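Local coordinates for Fe(2+) transporter FeoB (Escherichia coli, PDB 3I8S), which takes up ferrous iron in a GTP-driven process, probably coupling GTP binding in this cytosolic N-terminal part to opening of the membrane channel, at residues V117-L122 against C143-L148; V93-L98 against D123-Q128; Q179-E184 against N235-P240. All blocks are in the same frame, centred on the assembly; numbering follows the deposited sequence.

Contact 1: residues V117-L122 against C143-L148; sequences VALNML and CPVIPL
Leu148 N gives a 2.7 Å hydrogen bond to Leu119 O, nearly straight at 171°. It is the last of four backbone bonds that pair strand 115-120 with strand 145-147. The two run parallel in the P-loop GTPase sheet, where 145-147 is an outermost strand. Ile146 uses both backbone groups: its N donates to Val117 O (2.8 Å), and its O accepts from Leu119 N (2.9 Å). Val117, Val145 and Pro147 face helix 134-141. Ile146 turns to the other face and meets helix 154-164.

Both strands end at the nucleotide site. Asn120 belongs to the N-x-x-D motif that binds GTP, and Leu148 leads into the G5 loop. The site is empty here. With CG anti to its own carbonyl carbon (chi1 -75°), Leu148 sends CD1 obliquely across the Asn120 amide, 3.8 Å from Asn120 OD1. Asn120 ND2 makes a weak hydrogen bond to Ser14 O of the P-loop. An alanine in place of Asn120 would take away this amide, and is likely to open a gap beside Leu148 CD1 and leave Ser14 O without its weak donor. A water bridges the strand ends. It donates to Leu148 O at 2.8 Å and makes weak bonds to Asn120 OD1 and Leu122 N. Beside it, Leu122 CD1 rests 3.9 Å from Pro147 CB.

Contact 2: residues V93-L98 against D123-Q128; sequences VDASNL and DIAEKQ
An Asx turn at the C-terminal end of strand 88-94 brings Ser96 against Ile124 of the short helix 122-127, inside the G domain. Ser96 CB meets Ile124 CG2 at 3.3 Å, closer than usual for two carbons, so the packing here is tight. Ser96 OG also borders that methyl group. Ile124 CG2 reaches Ser96 because it stands anti to its own backbone N, while CG1 takes the branch anti to the carbonyl carbon.

On the next helical turn Gln128 stretches its chain toward the loop, and its OE1 lies 3.4 Å from Ser96 CB. It is also near Ser96 O, but both are acceptors and do not bond. A third touch is apolar: Ala95 CB and Ala125 CB stand 4.0 Å apart.

The loop is held from within by the buried carboxylate of Asp94. Its OD1 takes two donors from one residue, Ser96 N at 2.9 Å and Ser96 OG at 2.6 Å. A chi1 of 70° sets OG between the backbone N and the carbonyl carbon of Ser96, where it can share this oxygen with its own N-H. OG comes to the syn side of OD1, whereas N comes from above the carboxylate plane. Asp94 OD2 accepts Asn97 ND2 at 2.8 Å along an almost straight 175° bond that lies in the Asn97 amide plane. Three donors would be expected to favour the charged form of Asp94. The two bonds to OD1 hold the Ser96 hydroxyl, and with it the CB that faces the helix.

Asp123, the last residue of the GTP-binding N-x-x-D motif, is on this helix. The arrangement is a strand-end Asx turn packed on the helix that begins within the N-x-x-D motif of a P-loop GTPase.

Contact 3: residues Q179-E184 against N235-P240; sequences QPLLNE and NEMDDP
Met237 reaches from the loop after helix 226-236 to Pro180 and Leu181 at the start of helix 179-191. Its CB begins the chain without touching that helix. The next atom, CG, is set between the backbone N and the carbonyl carbon (chi1 63°) and lies 4.0 Å from Pro240 CG, within its own segment. SD comes up to Leu181 CD2 at 4.2 Å. A bend at the last torsion (chi3 75°) then swings CE over to the Pro180 ring, 3.8 Å from Pro180 CB, and the two side chains pass at a slant.

Leu181 has a second partner. Its CD2 meets Pro240 CB at 4.0 Å, the side chains crossing at about a right angle. Pro240 opens helix 240-259, whose start is capped by Asp239 OD1 bound to Leu242 N. This is packing within the FeoB cytosolic helical domain, joining helix 179-191 to the turn between helices 226-236 and 240-259.

Two glutamates make the polar side of the contact; Glu184 is buried, Glu236 exposed. Glu236 OE1 lies 3.4 Å from Pro180 CB, and a water joins it to the other helix. That water donates at 2.6 Å to Glu236 OE1 and at 2.6 Å to Glu184 OE2. The carboxylates are near but do not touch, with Glu184 OE2 and Glu236 OE2 4.7 Å apart. Arg232 NE makes a salt bridge to Glu184 OE2. The apolar part therefore rests on undirected van der Waals contacts, while the acidic pair probably depends on the water and the Arg232 charge to ease its repulsion.

Contacts 1 and 2 lie in the G domain, with centres 11 Å apart, and they touch. Strands 88-94 and 115-120 are neighbours in the sheet, and helix 122-127 follows 115-120 directly. The segments alternate along the chain: 93-98, 117-122, 123-128, 143-148. Asn120 links the two contacts through backbone bonds to Val93 and Ala95. Between them they hold all four residues of the GTP-binding stretch Asn120 to Asp123. Contact 3 comes later in the chain, in the helical domain. Its centre is about 35 Å from that of contact 1 and 36 Å from that of contact 2. Contacts 1 and 2 thus form part of the nucleotide site; contact 3 is internal packing remote from it.

Contact 1: residues V117-L122 against C143-L148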
loop_
_atom_site.group_PDB
_atom_site.type_symbol
_atom_site.label_atom_id
_atom_site.label_comp_id
_atom_site.label_asym_id
_atom_site.label_seq_id
_atom_site.Cartn_x
_atom_site.Cartn_y
_atom_site.Cartn_z
ATOM N N VAL A 117 -6.105 6.985 -1.364
ATOM C CA VAL A 117 -6.825 5.885 -2.047
ATOM C C VAL A 117 -7.700 6.439 -3.140
ATOM O O VAL A 117 -8.558 7.338 -2.899
ATOM C CB VAL A 117 -7.657 5.007 -1.077
ATOM C CG1 VAL A 117 -8.618 4.097 -1.798
ATOM C CG2 VAL A 117 -6.737 4.278 -0.129
ATOM N N ALA A 118 -7.540 5.889 -4.333
ATOM C CA ALA A 118 -8.472 6.188 -5.419
ATOM C C ALA A 118 -9.386 4.979 -5.604
ATOM O O ALA A 118 -8.947 3.933 -6.101
ATOM C CB ALA A 118 -7.752 6.516 -6.692
ATOM N N LEU A 119 -10.652 5.178 -5.257
ATOM C CA LEU A 119 -11.655 4.132 -5.298
ATOM C C LEU A 119 -12.318 4.092 -6.658
ATOM O O LEU A 119 -13.056 5.027 -7.079
ATOM C CB LEU A 119 -12.646 4.295 -4.135
ATOM C CG LEU A 119 -13.555 3.131 -3.762
ATOM C CD1 LEU A 119 -12.811 1.909 -3.206
ATOM C CD2 LEU A 119 -14.617 3.578 -2.728
ATOM N N ASN A 120 -12.056 2.964 -7.329
ATOM C CA ASN A 120 -12.472 2.687 -8.685
ATOM C C ASN A 120 -13.559 1.604 -8.815
ATOM O O ASN A 120 -13.913 0.945 -7.851
ATOM C CB ASN A 120 -11.213 2.173 -9.436
ATOM C CG ASN A 120 -11.003 2.847 -10.714
ATOM O OD1 ASN A 120 -11.873 3.573 -11.211
ATOM N ND2 ASN A 120 -9.836 2.639 -11.284
ATOM N N MET A 121 -14.047 1.381 -10.041
ATOM C CA MET A 121 -15.079 0.371 -10.323
ATOM C C MET A 121 -16.340 0.537 -9.483
ATOM O O MET A 121 -16.979 -0.431 -9.085
ATOM C CB MET A 121 -14.508 -1.047 -10.142
ATOM C CG MET A 121 -13.112 -1.254 -10.717
ATOM S SD MET A 121 -13.033 -0.992 -12.498
ATOM C CE MET A 121 -11.333 -1.384 -12.889
ATOM N N LEU A 122 -16.688 1.797 -9.219
ATOM C CA LEU A 122 -17.890 2.146 -8.485
ATOM C C LEU A 122 -19.183 1.658 -9.171
ATOM O O LEU A 122 -20.146 1.266 -8.520
ATOM C CB LEU A 122 -17.943 3.670 -8.373
ATOM C CG LEU A 122 -16.740 4.283 -7.658
ATOM C CD1 LEU A 122 -16.785 5.829 -7.796
ATOM C CD2 LEU A 122 -16.777 3.834 -6.226
ATOM N N CYS A 143 -6.338 7.835 5.767
ATOM C CA CYS A 143 -5.938 8.526 4.568
ATOM C C CYS A 143 -7.169 8.859 3.723
ATOM O O CYS A 143 -8.243 8.245 3.900
ATOM C CB CYS A 143 -4.910 7.705 3.775
ATOM S SG CYS A 143 -5.580 6.243 2.963
ATOM N N PRO A 144 -7.041 9.878 2.828
ATOM C CA PRO A 144 -8.118 10.242 1.929
ATOM C C PRO A 144 -8.586 9.081 1.052
ATOM O O PRO A 144 -7.787 8.243 0.595
ATOM C CB PRO A 144 -7.485 11.319 1.045
ATOM C CG PRO A 144 -6.288 11.818 1.794
ATOM C CD PRO A 144 -5.841 10.720 2.634
ATOM N N VAL A 145 -9.876 9.029 0.821
ATOM C CA VAL A 145 -10.465 8.041 -0.079
ATOM C C VAL A 145 -11.278 8.842 -1.076
ATOM O O VAL A 145 -12.254 9.532 -0.688
ATOM C CB VAL A 145 -11.351 6.998 0.662
ATOM C CG1 VAL A 145 -12.120 6.086 -0.342
ATOM C CG2 VAL A 145 -10.483 6.140 1.648
ATOM N N ILE A 146 -10.835 8.815 -2.330
ATOM C CA ILE A 146 -11.424 9.618 -3.380
ATOM C C ILE A 146 -12.163 8.702 -4.355
ATOM O O ILE A 146 -11.562 7.870 -5.019
ATOM C CB ILE A 146 -10.328 10.431 -4.169
ATOM C CG1 ILE A 146 -9.453 11.237 -3.218
ATOM C CG2 ILE A 146 -10.957 11.270 -5.239
ATOM C CD1 ILE A 146 -10.128 12.105 -2.305
ATOM N N PRO A 147 -13.462 8.889 -4.488
ATOM C CA PRO A 147 -14.208 8.066 -5.460
ATOM C C PRO A 147 -13.974 8.515 -6.908
ATOM O O PRO A 147 -14.189 9.694 -7.232
ATOM C CB PRO A 147 -15.640 8.286 -5.051
ATOM C CG PRO A 147 -15.689 9.567 -4.362
ATOM C CD PRO A 147 -14.330 9.837 -3.781
ATOM N N LEU A 148 -13.546 7.587 -7.773
ATOM C CA LEU A 148 -13.213 7.950 -9.139
ATOM C C LEU A 148 -14.416 7.896 -10.036
ATOM O O LEU A 148 -14.640 6.953 -10.808
ATOM C CB LEU A 148 -12.052 7.133 -9.700
ATOM C CG LEU A 148 -10.626 7.417 -9.249
ATOM C CD1 LEU A 148 -9.702 6.501 -10.103
ATOM C CD2 LEU A 148 -10.255 8.893 -9.351
HETATM O O HOH W 1 -15.260 4.271 -10.943
#

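Contact 2: residues V93-L98 against D123-Q128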
loop_
_atom_site.group_PDB
_atom_site.type_symbol
_atom_site.label_atom_id
_atom_site.label_comp_id
_atom_site.label_asym_id
_atom_site.label_seq_id
_atom_site.Cartn_x
_atom_site.Cartn_y
_atom_site.Cartn_z
ATOM N N VAL A 93 -7.877 1.275 -5.782
ATOM C CA VAL A 93 -8.586 0.210 -5.091
ATOM C C VAL A 93 -9.885 -0.078 -5.791
ATOM O O VAL A 93 -10.688 0.803 -6.013
ATOM C CB VAL A 93 -8.847 0.578 -3.589
ATOM C CG1 VAL A 93 -9.878 -0.416 -2.917
ATOM C CG2 VAL A 93 -7.498 0.664 -2.849
ATOM N N ASP A 94 -10.051 -1.321 -6.211
ATOM C CA ASP A 94 -11.277 -1.838 -6.843
ATOM C C ASP A 94 -12.441 -1.975 -5.824
ATOM O O ASP A 94 -12.452 -2.910 -5.049
ATOM C CB ASP A 94 -10.946 -3.187 -7.510
ATOM C CG ASP A 94 -12.147 -3.881 -8.158
ATOM O OD1 ASP A 94 -13.271 -3.310 -8.192
ATOM O OD2 ASP A 94 -11.999 -5.041 -8.690
ATOM N N ALA A 95 -13.423 -1.055 -5.862
ATOM C CA ALA A 95 -14.610 -1.129 -4.982
ATOM C C ALA A 95 -15.392 -2.464 -5.033
ATOM O O ALA A 95 -16.065 -2.838 -4.065
ATOM C CB ALA A 95 -15.557 0.065 -5.248
ATOM N N SER A 96 -15.310 -3.191 -6.152
ATOM C CA SER A 96 -16.076 -4.406 -6.331
ATOM C C SER A 96 -15.392 -5.619 -5.701
ATOM O O SER A 96 -15.980 -6.698 -5.663
ATOM C CB SER A 96 -16.364 -4.676 -7.809
ATOM O OG SER A 96 -15.229 -5.032 -8.541
ATOM N N ASN A 97 -14.170 -5.407 -5.225
ATOM C CA ASN A 97 -13.326 -6.412 -4.583
ATOM C C ASN A 97 -12.546 -5.777 -3.434
ATOM O O ASN A 97 -11.347 -6.020 -3.236
ATOM C CB ASN A 97 -12.395 -7.079 -5.606
ATOM C CG ASN A 97 -13.163 -7.940 -6.614
ATOM O OD1 ASN A 97 -13.687 -9.037 -6.272
ATOM N ND2 ASN A 97 -13.237 -7.469 -7.875
ATOM N N LEU A 98 -13.274 -4.997 -2.640
ATOM C CA LEU A 98 -12.671 -4.199 -1.593
ATOM C C LEU A 98 -11.823 -4.985 -0.595
ATOM O O LEU A 98 -10.690 -4.593 -0.318
ATOM C CB LEU A 98 -13.780 -3.446 -0.848
ATOM C CG LEU A 98 -13.285 -2.441 0.185
ATOM C CD1 LEU A 98 -12.384 -1.356 -0.411
ATOM C CD2 LEU A 98 -14.501 -1.849 0.936
ATOM N N ASP A 123 -19.179 1.705 -10.494
ATOM C CA ASP A 123 -20.281 1.204 -11.317
ATOM C C ASP A 123 -20.484 -0.309 -11.122
ATOM O O ASP A 123 -21.615 -0.773 -10.957
ATOM C CB ASP A 123 -20.013 1.518 -12.799
ATOM C CG ASP A 123 -18.730 0.811 -13.356
ATOM O OD1 ASP A 123 -17.662 0.836 -12.706
ATOM O OD2 ASP A 123 -18.814 0.207 -14.459
ATOM N N ILE A 124 -19.382 -1.062 -11.122
ATOM C CA ILE A 124 -19.426 -2.513 -10.954
ATOM C C ILE A 124 -19.974 -2.836 -9.565
ATOM O O ILE A 124 -20.837 -3.664 -9.413
ATOM C CB ILE A 124 -18.026 -3.134 -11.110
ATOM C CG1 ILE A 124 -17.546 -3.006 -12.558
ATOM C CG2 ILE A 124 -18.029 -4.608 -10.703
ATOM C CD1 ILE A 124 -16.079 -3.420 -12.740
ATOM N N ALA A 125 -19.477 -2.138 -8.557
ATOM C CA ALA A 125 -19.891 -2.376 -7.184
ATOM C C ALA A 125 -21.419 -2.172 -7.040
ATOM O O ALA A 125 -22.118 -2.993 -6.442
ATOM C CB ALA A 125 -19.091 -1.435 -6.236
ATOM N N GLU A 126 -21.923 -1.095 -7.630
ATOM C CA GLU A 126 -23.344 -0.732 -7.575
ATOM C C GLU A 126 -24.183 -1.843 -8.194
ATOM O O GLU A 126 -25.183 -2.295 -7.623
ATOM C CB GLU A 126 -23.550 0.581 -8.344
ATOM C CG GLU A 126 -24.970 1.151 -8.350
ATOM C CD GLU A 126 -25.076 2.390 -9.247
ATOM O OE1 GLU A 126 -24.073 3.155 -9.328
ATOM O OE2 GLU A 126 -26.144 2.597 -9.870
ATOM N N LYS A 127 -23.729 -2.302 -9.354
ATOM C CA LYS A 127 -24.387 -3.385 -10.062
ATOM C C LYS A 127 -24.336 -4.719 -9.339
ATOM O O LYS A 127 -25.181 -5.576 -9.573
ATOM C CB LYS A 127 -23.837 -3.510 -11.481
ATOM C CG LYS A 127 -24.488 -2.495 -12.425
ATOM C CD LYS A 127 -25.978 -2.779 -12.618
ATOM C CE LYS A 127 -26.837 -1.535 -12.369
ATOM N NZ LYS A 127 -28.248 -1.775 -12.791
ATOM N N GLN A 128 -23.374 -4.867 -8.433
ATOM C CA GLN A 128 -23.323 -6.015 -7.522
ATOM C C GLN A 128 -24.041 -5.729 -6.187
ATOM O O GLN A 128 -23.908 -6.493 -5.232
ATOM C CB GLN A 128 -21.864 -6.429 -7.269
ATOM C CG GLN A 128 -21.142 -6.943 -8.512
ATOM C CD GLN A 128 -19.680 -7.322 -8.264
ATOM O OE1 GLN A 128 -19.016 -6.797 -7.360
ATOM N NE2 GLN A 128 -19.163 -8.226 -9.093
#

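Contact 3: residues Q179-E184 against N235-P240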
loop_
_atom_site.group_PDB
_atom_site.type_symbol
_atom_site.label_atom_id
_atom_site.label_comp_id
_atom_site.label_asym_id
_atom_site.label_seq_id
_atom_site.Cartn_x
_atom_site.Cartn_y
_atom_site.Cartn_z
ATOM N N GLN A 179 0.962 -8.750 21.309
ATOM C CA GLN A 179 2.110 -7.973 21.859
ATOM C C GLN A 179 3.475 -8.688 21.686
ATOM O O GLN A 179 4.483 -8.029 21.419
ATOM C CB GLN A 179 1.907 -7.594 23.317
ATOM C CG GLN A 179 2.910 -6.523 23.824
ATOM C CD GLN A 179 2.775 -5.198 23.094
ATOM O OE1 GLN A 179 1.679 -4.649 23.011
ATOM N NE2 GLN A 179 3.886 -4.688 22.531
ATOM N N PRO A 180 3.524 -10.020 21.839
ATOM C CA PRO A 180 4.863 -10.609 21.622
ATOM C C PRO A 180 5.397 -10.361 20.196
ATOM O O PRO A 180 6.599 -10.128 20.024
ATOM C CB PRO A 180 4.636 -12.104 21.917
ATOM C CG PRO A 180 3.457 -12.146 22.766
ATOM C CD PRO A 180 2.566 -11.054 22.242
ATOM N N LEU A 181 4.520 -10.381 19.178
ATOM C CA LEU A 181 4.929 -10.123 17.805
ATOM C C LEU A 181 5.530 -8.726 17.699
ATOM O O LEU A 181 6.587 -8.548 17.087
ATOM C CB LEU A 181 3.764 -10.288 16.822
ATOM C CG LEU A 181 3.146 -11.706 16.744
ATOM C CD1 LEU A 181 1.785 -11.751 16.002
ATOM C CD2 LEU A 181 4.145 -12.684 16.112
ATOM N N LEU A 182 4.842 -7.750 18.299
ATOM C CA LEU A 182 5.301 -6.364 18.270
ATOM C C LEU A 182 6.636 -6.224 18.993
ATOM O O LEU A 182 7.520 -5.530 18.484
ATOM C CB LEU A 182 4.280 -5.449 18.907
ATOM C CG LEU A 182 2.960 -5.284 18.148
ATOM C CD1 LEU A 182 2.091 -4.395 19.017
ATOM C CD2 LEU A 182 3.148 -4.702 16.732
ATOM N N ASN A 183 6.759 -6.871 20.151
ATOM C CA ASN A 183 8.005 -6.858 20.956
ATOM C C ASN A 183 9.194 -7.373 20.162
ATOM O O ASN A 183 10.272 -6.728 20.125
ATOM C CB ASN A 183 7.868 -7.689 22.229
ATOM C CG ASN A 183 6.991 -7.031 23.292
ATOM O OD1 ASN A 183 6.615 -5.860 23.194
ATOM N ND2 ASN A 183 6.654 -7.796 24.306
ATOM N N GLU A 184 9.025 -8.533 19.539
ATOM C CA GLU A 184 10.120 -9.128 18.712
ATOM C C GLU A 184 10.442 -8.310 17.472
ATOM O O GLU A 184 11.628 -8.150 17.114
ATOM C CB GLU A 184 9.786 -10.568 18.312
ATOM C CG GLU A 184 9.621 -11.518 19.521
ATOM C CD GLU A 184 10.928 -11.829 20.269
ATOM O OE1 GLU A 184 12.037 -11.450 19.826
ATOM O OE2 GLU A 184 10.838 -12.450 21.311
ATOM N N ASN A 235 7.483 -20.709 21.212
ATOM C CA ASN A 235 7.192 -21.133 22.582
ATOM C C ASN A 235 5.936 -20.429 23.155
ATOM O O ASN A 235 5.127 -21.033 23.885
ATOM C CB ASN A 235 8.366 -20.850 23.488
ATOM C CG ASN A 235 8.067 -21.230 24.919
ATOM O OD1 ASN A 235 7.859 -22.411 25.233
ATOM N ND2 ASN A 235 7.978 -20.233 25.784
ATOM N N GLU A 236 5.805 -19.153 22.828
ATOM C CA GLU A 236 4.701 -18.290 23.298
ATOM C C GLU A 236 3.348 -18.531 22.619
ATOM O O GLU A 236 2.299 -18.348 23.228
ATOM C CB GLU A 236 5.080 -16.808 23.098
ATOM C CG GLU A 236 6.134 -16.324 24.083
ATOM C CD GLU A 236 7.189 -15.400 23.464
ATOM O OE1 GLU A 236 6.876 -14.638 22.538
ATOM O OE2 GLU A 236 8.367 -15.466 23.899
ATOM N N MET A 237 3.342 -18.919 21.357
ATOM C CA MET A 237 2.061 -19.110 20.676
ATOM C C MET A 237 2.120 -20.180 19.592
ATOM O O MET A 237 3.208 -20.526 19.124
ATOM C CB MET A 237 1.630 -17.776 20.048
ATOM C CG MET A 237 2.565 -17.290 19.011
ATOM S SD MET A 237 2.214 -15.621 18.419
ATOM C CE MET A 237 2.792 -14.635 19.757
ATOM N N ASP A 238 0.939 -20.651 19.184
ATOM C CA ASP A 238 0.779 -21.534 18.029
ATOM C C ASP A 238 0.941 -20.706 16.746
ATOM O O ASP A 238 0.265 -19.688 16.570
ATOM C CB ASP A 238 -0.610 -22.217 18.024
ATOM C CG ASP A 238 -0.799 -23.258 19.150
ATOM O OD1 ASP A 238 0.169 -23.956 19.553
ATOM O OD2 ASP A 238 -1.961 -23.426 19.608
ATOM N N ASP A 239 1.849 -21.122 15.870
ATOM C CA ASP A 239 2.012 -20.513 14.536
ATOM C C ASP A 239 2.050 -18.968 14.528
ATOM O O ASP A 239 1.117 -18.277 14.040
ATOM C CB ASP A 239 0.938 -21.018 13.567
ATOM C CG ASP A 239 1.319 -20.764 12.097
ATOM O OD1 ASP A 239 2.353 -20.060 11.821
ATOM O OD2 ASP A 239 0.577 -21.293 11.215
ATOM N N PRO A 240 3.149 -18.410 15.029
ATOM C CA PRO A 240 3.226 -16.943 15.043
ATOM C C PRO A 240 3.036 -16.313 13.664
ATOM O O PRO A 240 2.415 -15.271 13.559
ATOM C CB PRO A 240 4.609 -16.643 15.650
ATOM C CG PRO A 240 5.183 -17.920 16.078
ATOM C CD PRO A 240 4.341 -19.067 15.583
HETATM O O HOH W 2 8.573 -12.734 22.570
#